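Local coordinates for suppressor protein MPT5 (Saccharomyces cerevisiae, PDB 5BZ1) that binds the 3'-UTRs of target mRNAs through its Pumilio-homology (PUF) domain, negatively regulating HO expression and acting in post-transcriptional control, at residues A[182-187]-A[216-221]; A[169-174]-A[207-212]. All coordinates share one frame; numbering follows the deposited sequence.

Contact 1: residues A[182-187]-A[216-221]; sequences VLQKLL and NYIIQF. With nucleotides of chain B.
Leu183 meets Ile218 where the RNA-binding helices of Pumilio repeats 5 and 6 run side by side in the PUF domain, their local axes 11° from parallel and 10.5 Å apart. Its CD2 lies 4.0 Å from Ile218 CD1, the two side chains crossing at about a right angle. Gln184 does two jobs. Its CG rests on Ile218 CD1, and CB sits over one face of the Phe221 ring, toward the rim; beyond CG the chain runs extended (chi2 177°) to the RNA, where NE2 gives a nearly straight bond of 2.9 Å to N1 of A4 of chain B. NE2 also bonds Cys180 O of its own helix, a second bond that probably limits rotation of the amide. One turn on, Leu187 CB packs 3.6 Å from Phe221 CE2.

On helix 215-223, A4 of chain B lies over one face of the Tyr217 ring, its C5 3.4 Å above the centre; OD1 of Asn216 sits over the opposite face. Asn216 and Gln220 together engage U3 of chain B: its N3 donates to Asn216 OD1, Asn216 ND2 gives to O2, and Gln220 NE2 bonds U3 O4 at 2.9 Å and 177°.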
ATOM      1  N   VAL A 182      -0.260  -0.824  -4.390  1.00 26.28           N
ATOM      2  CA  VAL A 182      -1.491  -0.052  -4.542  1.00 25.91           C
ATOM      3  C   VAL A 182      -2.287  -0.036  -3.236  1.00 24.36           C
ATOM      4  O   VAL A 182      -2.764   1.016  -2.798  1.00 24.09           O
ATOM      5  CB  VAL A 182      -2.377  -0.630  -5.664  1.00 26.73           C
ATOM      6  CG1 VAL A 182      -3.691   0.129  -5.766  1.00 21.28           C
ATOM      7  CG2 VAL A 182      -1.639  -0.598  -6.998  1.00 28.31           C
ATOM      8  N   LEU A 183      -2.417  -1.208  -2.618  1.00 21.68           N
ATOM      9  CA  LEU A 183      -3.182  -1.361  -1.383  1.00 24.80           C
ATOM     10  C   LEU A 183      -2.607  -0.512  -0.249  1.00 23.75           C
ATOM     11  O   LEU A 183      -3.356   0.066   0.538  1.00 26.72           O
ATOM     12  CB  LEU A 183      -3.241  -2.834  -0.965  1.00 24.42           C
ATOM     13  CG  LEU A 183      -4.126  -3.176   0.235  1.00 29.58           C
ATOM     14  CD1 LEU A 183      -5.542  -2.669   0.017  1.00 32.77           C
ATOM     15  CD2 LEU A 183      -4.135  -4.674   0.489  1.00 29.22           C
ATOM     16  N   GLN A 184      -1.280  -0.438  -0.175  1.00 24.39           N
ATOM     17  CA  GLN A 184      -0.614   0.387   0.830  1.00 28.36           C
ATOM     18  C   GLN A 184      -0.872   1.876   0.596  1.00 30.19           C
ATOM     19  O   GLN A 184      -1.065   2.633   1.549  1.00 28.79           O
ATOM     20  CB  GLN A 184       0.892   0.108   0.847  1.00 28.94           C
ATOM     21  CG  GLN A 184       1.262  -1.277   1.375  1.00 42.97           C
ATOM     22  CD  GLN A 184       2.751  -1.557   1.308  1.00 46.42           C
ATOM     23  OE1 GLN A 184       3.557  -0.848   1.911  1.00 53.16           O
ATOM     24  NE2 GLN A 184       3.122  -2.598   0.573  1.00 41.56           N
ATOM     25  N   LYS A 185      -0.866   2.291  -0.670  1.00 24.07           N
ATOM     26  CA  LYS A 185      -1.183   3.675  -1.022  1.00 29.05           C
ATOM     27  C   LYS A 185      -2.599   4.009  -0.568  1.00 22.17           C
ATOM     28  O   LYS A 185      -2.832   5.037   0.067  1.00 26.03           O
ATOM     29  CB  LYS A 185      -1.071   3.896  -2.533  1.00 27.12           C
ATOM     30  CG  LYS A 185       0.300   3.594  -3.121  1.00 35.64           C
ATOM     31  CD  LYS A 185       1.381   4.456  -2.502  1.00 41.26           C
ATOM     32  CE  LYS A 185       2.762   4.077  -3.033  1.00 49.98           C
ATOM     33  NZ  LYS A 185       2.909   4.275  -4.504  1.00 52.65           N
ATOM     34  N   LEU A 186      -3.534   3.125  -0.900  1.00 21.73           N
ATOM     35  CA  LEU A 186      -4.931   3.284  -0.516  1.00 25.75           C
ATOM     36  C   LEU A 186      -5.095   3.413   0.997  1.00 28.93           C
ATOM     37  O   LEU A 186      -5.774   4.323   1.479  1.00 28.59           O
ATOM     38  CB  LEU A 186      -5.747   2.095  -1.022  1.00 25.94           C
ATOM     39  CG  LEU A 186      -7.235   2.111  -0.676  1.00 32.92           C
ATOM     40  CD1 LEU A 186      -7.959   3.206  -1.452  1.00 23.58           C
ATOM     41  CD2 LEU A 186      -7.862   0.763  -0.943  1.00 31.77           C
ATOM     42  N   LEU A 187      -4.467   2.503   1.738  1.00 30.22           N
ATOM     43  CA  LEU A 187      -4.599   2.466   3.193  1.00 33.23           C
ATOM     44  C   LEU A 187      -4.021   3.715   3.853  1.00 31.80           C
ATOM     45  O   LEU A 187      -4.432   4.089   4.952  1.00 33.10           O
ATOM     46  CB  LEU A 187      -3.933   1.211   3.766  1.00 29.99           C
ATOM     47  CG  LEU A 187      -4.620  -0.134   3.520  1.00 31.25           C
ATOM     48  CD1 LEU A 187      -3.763  -1.282   4.027  1.00 32.93           C
ATOM     49  CD2 LEU A 187      -5.979  -0.172   4.183  1.00 29.29           C
ATOM     50  N   ASN A 216       3.056 -10.302   3.467  1.00 24.63           N
ATOM     51  CA  ASN A 216       3.643 -10.010   4.771  1.00 23.95           C
ATOM     52  C   ASN A 216       3.825  -8.507   4.982  1.00 28.44           C
ATOM     53  O   ASN A 216       3.737  -8.015   6.107  1.00 23.55           O
ATOM     54  CB  ASN A 216       4.976 -10.748   4.942  1.00 20.41           C
ATOM     55  CG  ASN A 216       6.136 -10.047   4.244  1.00 28.65           C
ATOM     56  OD1 ASN A 216       6.827  -9.220   4.845  1.00 31.29           O
ATOM     57  ND2 ASN A 216       6.357 -10.378   2.975  1.00 24.86           N
ATOM     58  N   TYR A 217       4.066  -7.777   3.894  1.00 20.85           N
ATOM     59  CA  TYR A 217       4.221  -6.328   3.978  1.00 23.20           C
ATOM     60  C   TYR A 217       2.899  -5.647   4.336  1.00 24.43           C
ATOM     61  O   TYR A 217       2.879  -4.616   5.012  1.00 25.83           O
ATOM     62  CB  TYR A 217       4.784  -5.767   2.670  1.00 24.10           C
ATOM     63  CG  TYR A 217       6.247  -6.089   2.455  1.00 28.63           C
ATOM     64  CD1 TYR A 217       7.230  -5.482   3.224  1.00 27.41           C
ATOM     65  CD2 TYR A 217       6.646  -6.996   1.484  1.00 29.83           C
ATOM     66  CE1 TYR A 217       8.570  -5.773   3.034  1.00 32.02           C
ATOM     67  CE2 TYR A 217       7.982  -7.292   1.284  1.00 31.54           C
ATOM     68  CZ  TYR A 217       8.939  -6.677   2.060  1.00 30.00           C
ATOM     69  OH  TYR A 217      10.270  -6.965   1.870  1.00 31.40           O
ATOM     70  N   ILE A 218       1.799  -6.237   3.880  1.00 24.98           N
ATOM     71  CA  ILE A 218       0.469  -5.714   4.161  1.00 25.20           C
ATOM     72  C   ILE A 218       0.120  -5.834   5.652  1.00 29.30           C
ATOM     73  O   ILE A 218      -0.404  -4.894   6.254  1.00 26.09           O
ATOM     74  CB  ILE A 218      -0.601  -6.421   3.301  1.00 27.09           C
ATOM     75  CG1 ILE A 218      -0.382  -6.117   1.819  1.00 28.96           C
ATOM     76  CG2 ILE A 218      -1.992  -5.996   3.721  1.00 28.12           C
ATOM     77  CD1 ILE A 218      -0.300  -4.628   1.503  1.00 27.01           C
ATOM     78  N   ILE A 219       0.413  -6.989   6.245  1.00 24.99           N
ATOM     79  CA  ILE A 219       0.185  -7.174   7.673  1.00 24.78           C
ATOM     80  C   ILE A 219       1.004  -6.157   8.468  1.00 26.42           C
ATOM     81  O   ILE A 219       0.504  -5.531   9.409  1.00 26.38           O
ATOM     82  CB  ILE A 219       0.565  -8.591   8.151  1.00 24.70           C
ATOM     83  CG1 ILE A 219      -0.082  -9.660   7.272  1.00 29.87           C
ATOM     84  CG2 ILE A 219       0.168  -8.774   9.612  1.00 21.87           C
ATOM     85  CD1 ILE A 219      -1.585  -9.497   7.121  1.00 27.41           C
ATOM     86  N   GLN A 220       2.267  -6.004   8.085  1.00 25.31           N
ATOM     87  CA  GLN A 220       3.152  -5.047   8.731  1.00 32.26           C
ATOM     88  C   GLN A 220       2.637  -3.613   8.591  1.00 28.84           C
ATOM     89  O   GLN A 220       2.768  -2.810   9.513  1.00 27.08           O
ATOM     90  CB  GLN A 220       4.573  -5.170   8.171  1.00 30.25           C
ATOM     91  CG  GLN A 220       5.279  -6.475   8.528  1.00 30.64           C
ATOM     92  CD  GLN A 220       6.737  -6.482   8.112  1.00 33.96           C
ATOM     93  OE1 GLN A 220       7.564  -5.785   8.700  1.00 33.21           O
ATOM     94  NE2 GLN A 220       7.060  -7.272   7.091  1.00 29.31           N
ATOM     95  N   PHE A 221       2.043  -3.298   7.444  1.00 26.27           N
ATOM     96  CA  PHE A 221       1.499  -1.962   7.221  1.00 31.57           C
ATOM     97  C   PHE A 221       0.343  -1.671   8.179  1.00 28.73           C
ATOM     98  O   PHE A 221       0.251  -0.574   8.729  1.00 34.77           O
ATOM     99  CB  PHE A 221       1.045  -1.778   5.769  1.00 33.61           C
ATOM    100  CG  PHE A 221       0.814  -0.340   5.390  1.00 33.83           C
ATOM    101  CD1 PHE A 221       1.841   0.418   4.846  1.00 37.64           C
ATOM    102  CD2 PHE A 221      -0.421   0.260   5.599  1.00 32.64           C
ATOM    103  CE1 PHE A 221       1.640   1.751   4.505  1.00 39.22           C
ATOM    104  CE2 PHE A 221      -0.632   1.594   5.262  1.00 39.69           C
ATOM    105  CZ  PHE A 221       0.403   2.338   4.714  1.00 33.95           C
TER
ATOM    106  P     U B   3      17.458 -11.702   2.109  1.00 34.64           P
ATOM    107  OP1   U B   3      17.435 -12.191   0.705  1.00 34.30           O
ATOM    108  OP2   U B   3      18.478 -10.690   2.493  1.00 34.21           O
ATOM    109  O5'   U B   3      16.015 -11.133   2.483  1.00 37.40           O
ATOM    110  C5'   U B   3      15.464 -10.012   1.812  1.00 31.10           C
ATOM    111  C4'   U B   3      14.095 -10.328   1.268  1.00 30.32           C
ATOM    112  O4'   U B   3      13.210 -10.752   2.335  1.00 32.19           O
ATOM    113  C3'   U B   3      13.355  -9.180   0.605  1.00 27.27           C
ATOM    114  O3'   U B   3      13.802  -8.962  -0.721  1.00 32.88           O
ATOM    115  C2'   U B   3      11.899  -9.629   0.692  1.00 29.25           C
ATOM    116  O2'   U B   3      11.594 -10.550  -0.345  1.00 28.04           O
ATOM    117  C1'   U B   3      11.883 -10.379   2.032  1.00 31.67           C
ATOM    118  N1    U B   3      11.350  -9.553   3.138  1.00 25.28           N
ATOM    119  C2    U B   3       9.972  -9.525   3.297  1.00 27.09           C
ATOM    120  O2    U B   3       9.206 -10.136   2.570  1.00 30.29           O
ATOM    121  N3    U B   3       9.517  -8.747   4.333  1.00 24.43           N
ATOM    122  C4    U B   3      10.290  -8.011   5.210  1.00 28.54           C
ATOM    123  O4    U B   3       9.732  -7.354   6.094  1.00 26.07           O
ATOM    124  C5    U B   3      11.706  -8.098   4.983  1.00 28.47           C
ATOM    125  C6    U B   3      12.185  -8.849   3.980  1.00 27.38           C
ATOM    126  P     A B   4      13.848  -7.481  -1.342  1.00 29.31           P
ATOM    127  OP1   A B   4      14.803  -7.542  -2.472  1.00 29.65           O
ATOM    128  OP2   A B   4      14.035  -6.481  -0.258  1.00 32.23           O
ATOM    129  O5'   A B   4      12.381  -7.277  -1.920  1.00 33.16           O
ATOM    130  C5'   A B   4      11.819  -8.201  -2.840  1.00 29.74           C
ATOM    131  C4'   A B   4      10.565  -7.645  -3.462  1.00 24.28           C
ATOM    132  O4'   A B   4       9.552  -7.479  -2.440  1.00 28.36           O
ATOM    133  C3'   A B   4      10.696  -6.263  -4.079  1.00 29.81           C
ATOM    134  O3'   A B   4      11.262  -6.296  -5.378  1.00 31.98           O
ATOM    135  C2'   A B   4       9.262  -5.746  -4.047  1.00 33.22           C
ATOM    136  O2'   A B   4       8.509  -6.262  -5.137  1.00 33.24           O
ATOM    137  C1'   A B   4       8.737  -6.369  -2.747  1.00 29.51           C
ATOM    138  N9    A B   4       8.766  -5.428  -1.608  1.00 28.00           N
ATOM    139  C8    A B   4       9.840  -5.078  -0.820  1.00 28.97           C
ATOM    140  N7    A B   4       9.539  -4.209   0.117  1.00 31.24           N
ATOM    141  C5    A B   4       8.180  -3.965  -0.056  1.00 29.31           C
ATOM    142  C6    A B   4       7.263  -3.135   0.623  1.00 28.32           C
ATOM    143  N6    A B   4       7.580  -2.355   1.660  1.00 30.58           N
ATOM    144  N1    A B   4       5.985  -3.133   0.186  1.00 30.10           N
ATOM    145  C2    A B   4       5.653  -3.910  -0.856  1.00 34.35           C
ATOM    146  N3    A B   4       6.421  -4.731  -1.571  1.00 33.82           N
ATOM    147  C4    A B   4       7.691  -4.712  -1.120  1.00 29.04           C
TER

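Contact 2: residues A[169-174]-A[207-212]; sequences NIITIS and PGLIND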
ATOM      1  N   ASN A 169     -10.728 -11.571  -2.942  1.00 37.08           N
ATOM      2  CA  ASN A 169      -9.906 -10.655  -3.725  1.00 32.82           C
ATOM      3  C   ASN A 169      -8.762 -10.032  -2.917  1.00 33.55           C
ATOM      4  O   ASN A 169      -7.775  -9.576  -3.491  1.00 29.97           O
ATOM      5  CB  ASN A 169     -10.767  -9.556  -4.359  1.00 30.14           C
ATOM      6  CG  ASN A 169     -11.720 -10.090  -5.420  1.00 33.01           C
ATOM      7  OD1 ASN A 169     -11.621 -11.242  -5.836  1.00 36.53           O
ATOM      8  ND2 ASN A 169     -12.637  -9.242  -5.871  1.00 31.96           N
ATOM      9  N   ILE A 170      -8.898 -10.003  -1.593  1.00 29.65           N
ATOM     10  CA  ILE A 170      -7.829  -9.482  -0.740  1.00 24.64           C
ATOM     11  C   ILE A 170      -6.534 -10.275  -0.949  1.00 25.08           C
ATOM     12  O   ILE A 170      -5.439  -9.715  -0.897  1.00 29.96           O
ATOM     13  CB  ILE A 170      -8.227  -9.458   0.762  1.00 28.70           C
ATOM     14  CG1 ILE A 170      -7.165  -8.735   1.594  1.00 29.00           C
ATOM     15  CG2 ILE A 170      -8.445 -10.865   1.308  1.00 23.91           C
ATOM     16  CD1 ILE A 170      -6.963  -7.285   1.191  1.00 34.37           C
ATOM     17  N   ILE A 171      -6.670 -11.573  -1.219  1.00 27.73           N
ATOM     18  CA  ILE A 171      -5.524 -12.420  -1.526  1.00 31.07           C
ATOM     19  C   ILE A 171      -4.933 -12.048  -2.890  1.00 32.77           C
ATOM     20  O   ILE A 171      -3.737 -11.763  -3.008  1.00 30.65           O
ATOM     21  CB  ILE A 171      -5.914 -13.908  -1.536  1.00 35.70           C
ATOM     22  CG1 ILE A 171      -6.460 -14.334  -0.174  1.00 35.45           C
ATOM     23  CG2 ILE A 171      -4.714 -14.775  -1.912  1.00 35.56           C
ATOM     24  CD1 ILE A 171      -5.383 -14.484   0.880  1.00 40.36           C
ATOM     25  N   THR A 172      -5.786 -12.056  -3.911  1.00 27.62           N
ATOM     26  CA  THR A 172      -5.385 -11.748  -5.284  1.00 32.88           C
ATOM     27  C   THR A 172      -4.578 -10.450  -5.362  1.00 29.56           C
ATOM     28  O   THR A 172      -3.608 -10.352  -6.113  1.00 32.53           O
ATOM     29  CB  THR A 172      -6.613 -11.633  -6.207  1.00 35.53           C
ATOM     30  OG1 THR A 172      -7.466 -12.767  -6.017  1.00 36.49           O
ATOM     31  CG2 THR A 172      -6.185 -11.553  -7.674  1.00 36.40           C
ATOM     32  N   ILE A 173      -4.977  -9.471  -4.557  1.00 25.36           N
ATOM     33  CA  ILE A 173      -4.332  -8.165  -4.529  1.00 27.15           C
ATOM     34  C   ILE A 173      -3.078  -8.111  -3.642  1.00 27.26           C
ATOM     35  O   ILE A 173      -2.024  -7.657  -4.086  1.00 27.37           O
ATOM     36  CB  ILE A 173      -5.345  -7.081  -4.099  1.00 29.08           C
ATOM     37  CG1 ILE A 173      -6.362  -6.850  -5.220  1.00 34.69           C
ATOM     38  CG2 ILE A 173      -4.638  -5.781  -3.739  1.00 23.90           C
ATOM     39  CD1 ILE A 173      -7.656  -6.209  -4.763  1.00 37.20           C
ATOM     40  N   SER A 174      -3.193  -8.571  -2.397  1.00 28.31           N
ATOM     41  CA  SER A 174      -2.101  -8.456  -1.428  1.00 23.49           C
ATOM     42  C   SER A 174      -0.878  -9.304  -1.779  1.00 27.85           C
ATOM     43  O   SER A 174       0.241  -8.977  -1.387  1.00 28.40           O
ATOM     44  CB  SER A 174      -2.583  -8.824  -0.022  1.00 26.13           C
ATOM     45  OG  SER A 174      -3.635  -7.986   0.411  1.00 26.02           O
ATOM     46  N   PRO A 207      -3.984 -16.563   6.960  1.00 40.90           N
ATOM     47  CA  PRO A 207      -3.021 -17.627   6.644  1.00 40.74           C
ATOM     48  C   PRO A 207      -2.451 -17.543   5.225  1.00 40.22           C
ATOM     49  O   PRO A 207      -1.334 -18.010   5.003  1.00 42.29           O
ATOM     50  CB  PRO A 207      -3.849 -18.907   6.797  1.00 44.67           C
ATOM     51  CG  PRO A 207      -4.934 -18.543   7.749  1.00 47.20           C
ATOM     52  CD  PRO A 207      -5.277 -17.123   7.398  1.00 43.80           C
ATOM     53  N   GLY A 208      -3.196 -16.963   4.289  1.00 36.92           N
ATOM     54  CA  GLY A 208      -2.719 -16.844   2.921  1.00 35.47           C
ATOM     55  C   GLY A 208      -1.917 -15.574   2.684  1.00 34.30           C
ATOM     56  O   GLY A 208      -1.454 -15.320   1.568  1.00 36.49           O
ATOM     57  N   LEU A 209      -1.747 -14.781   3.737  1.00 33.23           N
ATOM     58  CA  LEU A 209      -1.090 -13.484   3.628  1.00 33.16           C
ATOM     59  C   LEU A 209       0.193 -13.405   4.455  1.00 32.24           C
ATOM     60  O   LEU A 209       1.187 -12.823   4.018  1.00 28.69           O
ATOM     61  CB  LEU A 209      -2.041 -12.372   4.077  1.00 32.54           C
ATOM     62  CG  LEU A 209      -3.320 -12.153   3.268  1.00 39.91           C
ATOM     63  CD1 LEU A 209      -4.135 -11.006   3.847  1.00 38.69           C
ATOM     64  CD2 LEU A 209      -2.983 -11.883   1.817  1.00 34.11           C
ATOM     65  N   ILE A 210       0.163 -13.990   5.648  1.00 28.81           N
ATOM     66  CA  ILE A 210       1.204 -13.744   6.643  1.00 29.00           C
ATOM     67  C   ILE A 210       2.613 -14.200   6.242  1.00 29.37           C
ATOM     68  O   ILE A 210       3.600 -13.545   6.589  1.00 31.03           O
ATOM     69  CB  ILE A 210       0.820 -14.303   8.031  1.00 34.00           C
ATOM     70  CG1 ILE A 210       1.839 -13.846   9.070  1.00 37.93           C
ATOM     71  CG2 ILE A 210       0.717 -15.827   7.997  1.00 30.04           C
ATOM     72  CD1 ILE A 210       1.286 -13.710  10.439  1.00 38.30           C
ATOM     73  N   ASN A 211       2.709 -15.307   5.510  1.00 30.31           N
ATOM     74  CA  ASN A 211       4.006 -15.744   4.996  1.00 30.58           C
ATOM     75  C   ASN A 211       4.114 -15.617   3.477  1.00 28.93           C
ATOM     76  O   ASN A 211       4.934 -16.283   2.842  1.00 30.60           O
ATOM     77  CB  ASN A 211       4.337 -17.176   5.430  1.00 28.45           C
ATOM     78  CG  ASN A 211       5.798 -17.530   5.198  1.00 31.30           C
ATOM     79  OD1 ASN A 211       6.700 -16.763   5.545  1.00 29.77           O
ATOM     80  ND2 ASN A 211       6.036 -18.679   4.575  1.00 33.72           N
ATOM     81  N   ASP A 212       3.285 -14.767   2.883  1.00 26.71           N
ATOM     82  CA  ASP A 212       3.422 -14.512   1.455  1.00 31.85           C
ATOM     83  C   ASP A 212       4.525 -13.481   1.221  1.00 30.29           C
ATOM     84  O   ASP A 212       4.761 -12.616   2.067  1.00 31.90           O
ATOM     85  CB  ASP A 212       2.104 -14.043   0.842  1.00 21.90           C
ATOM     86  CG  ASP A 212       2.246 -13.691  -0.626  1.00 32.66           C
ATOM     87  OD1 ASP A 212       2.221 -14.616  -1.470  1.00 29.69           O
ATOM     88  OD2 ASP A 212       2.399 -12.490  -0.934  1.00 31.30           O
TER
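Leu209 reaches out of the loop before helix 215-223 and lays its CD2 methyl against the short helix 169-174, joining Pumilio repeats 5 and 6 of the PUF domain's helical repeat array. That methyl has two close neighbours: Ser174 CB at 3.6 Å, and Ile171 CD1 at 3.7 Å. With CG anti to the carbonyl carbon (chi1 -63°) and CD2 directed at the helix, the leucine bridges one turn of it, from Ile171 to Ser174. The isoleucine comes in at a slant, and its CD1 also lies 4.1 Å from the carbonyl carbon of Gly208. Ile170 adds a looser flank, its CG1 being 4.4 Å from Leu209 CD1. No hydrogen bond links the two segments, so apolar contact does the joining.

Further out, Ile202 of helix 192-204 touches both Leu209 and Ile170, while Phe205 packs on Ile170 and Ile171; the preceding part of repeat 6 thus backs the same patch. On the loop side, the chain turns away after the leucine in a type I beta turn from Leu209 to Asp212, with Asp212 N bonded to Leu209 O. Asp212 caps the turn that leads into helix 215-223, its OD2 accepting from the backbone N atoms of Phe214 and Gly215, and its own carbonyl O takes a bond from Asn216 ND2. On the helix side, the Ser174 hydroxyl is turned back onto its own helix. Ile170 O is gripped twice, by Ser174 N at 2.9 Å and from the other face of the carbonyl plane by Ser174 OG at 2.8 Å, with OG tilted 22° from that plane.

In the fold
Both contacts join Pumilio repeat 5 to repeat 6 near the middle of the chain, with centres 11 Å apart. Their segments alternate in sequence: 169-174 and 182-187 come first, on successive helices of repeat 5, then 207-212 and 216-221, a loop and the helix it leads into. Contact 1 pairs the helices that face the RNA, whereas contact 2 joins the elements that come just before those helices, the short helix 169-174 and the loop 207-212. The two touch directly, with Leu183 CD2 3.4 Å from Ser174 OG and Ile218 CG1 3.9 Å from Ser174 CB. They therefore adjoin in one interface between the repeats, with contact 1 on the side where the bases of U3 and A4 of chain B are held.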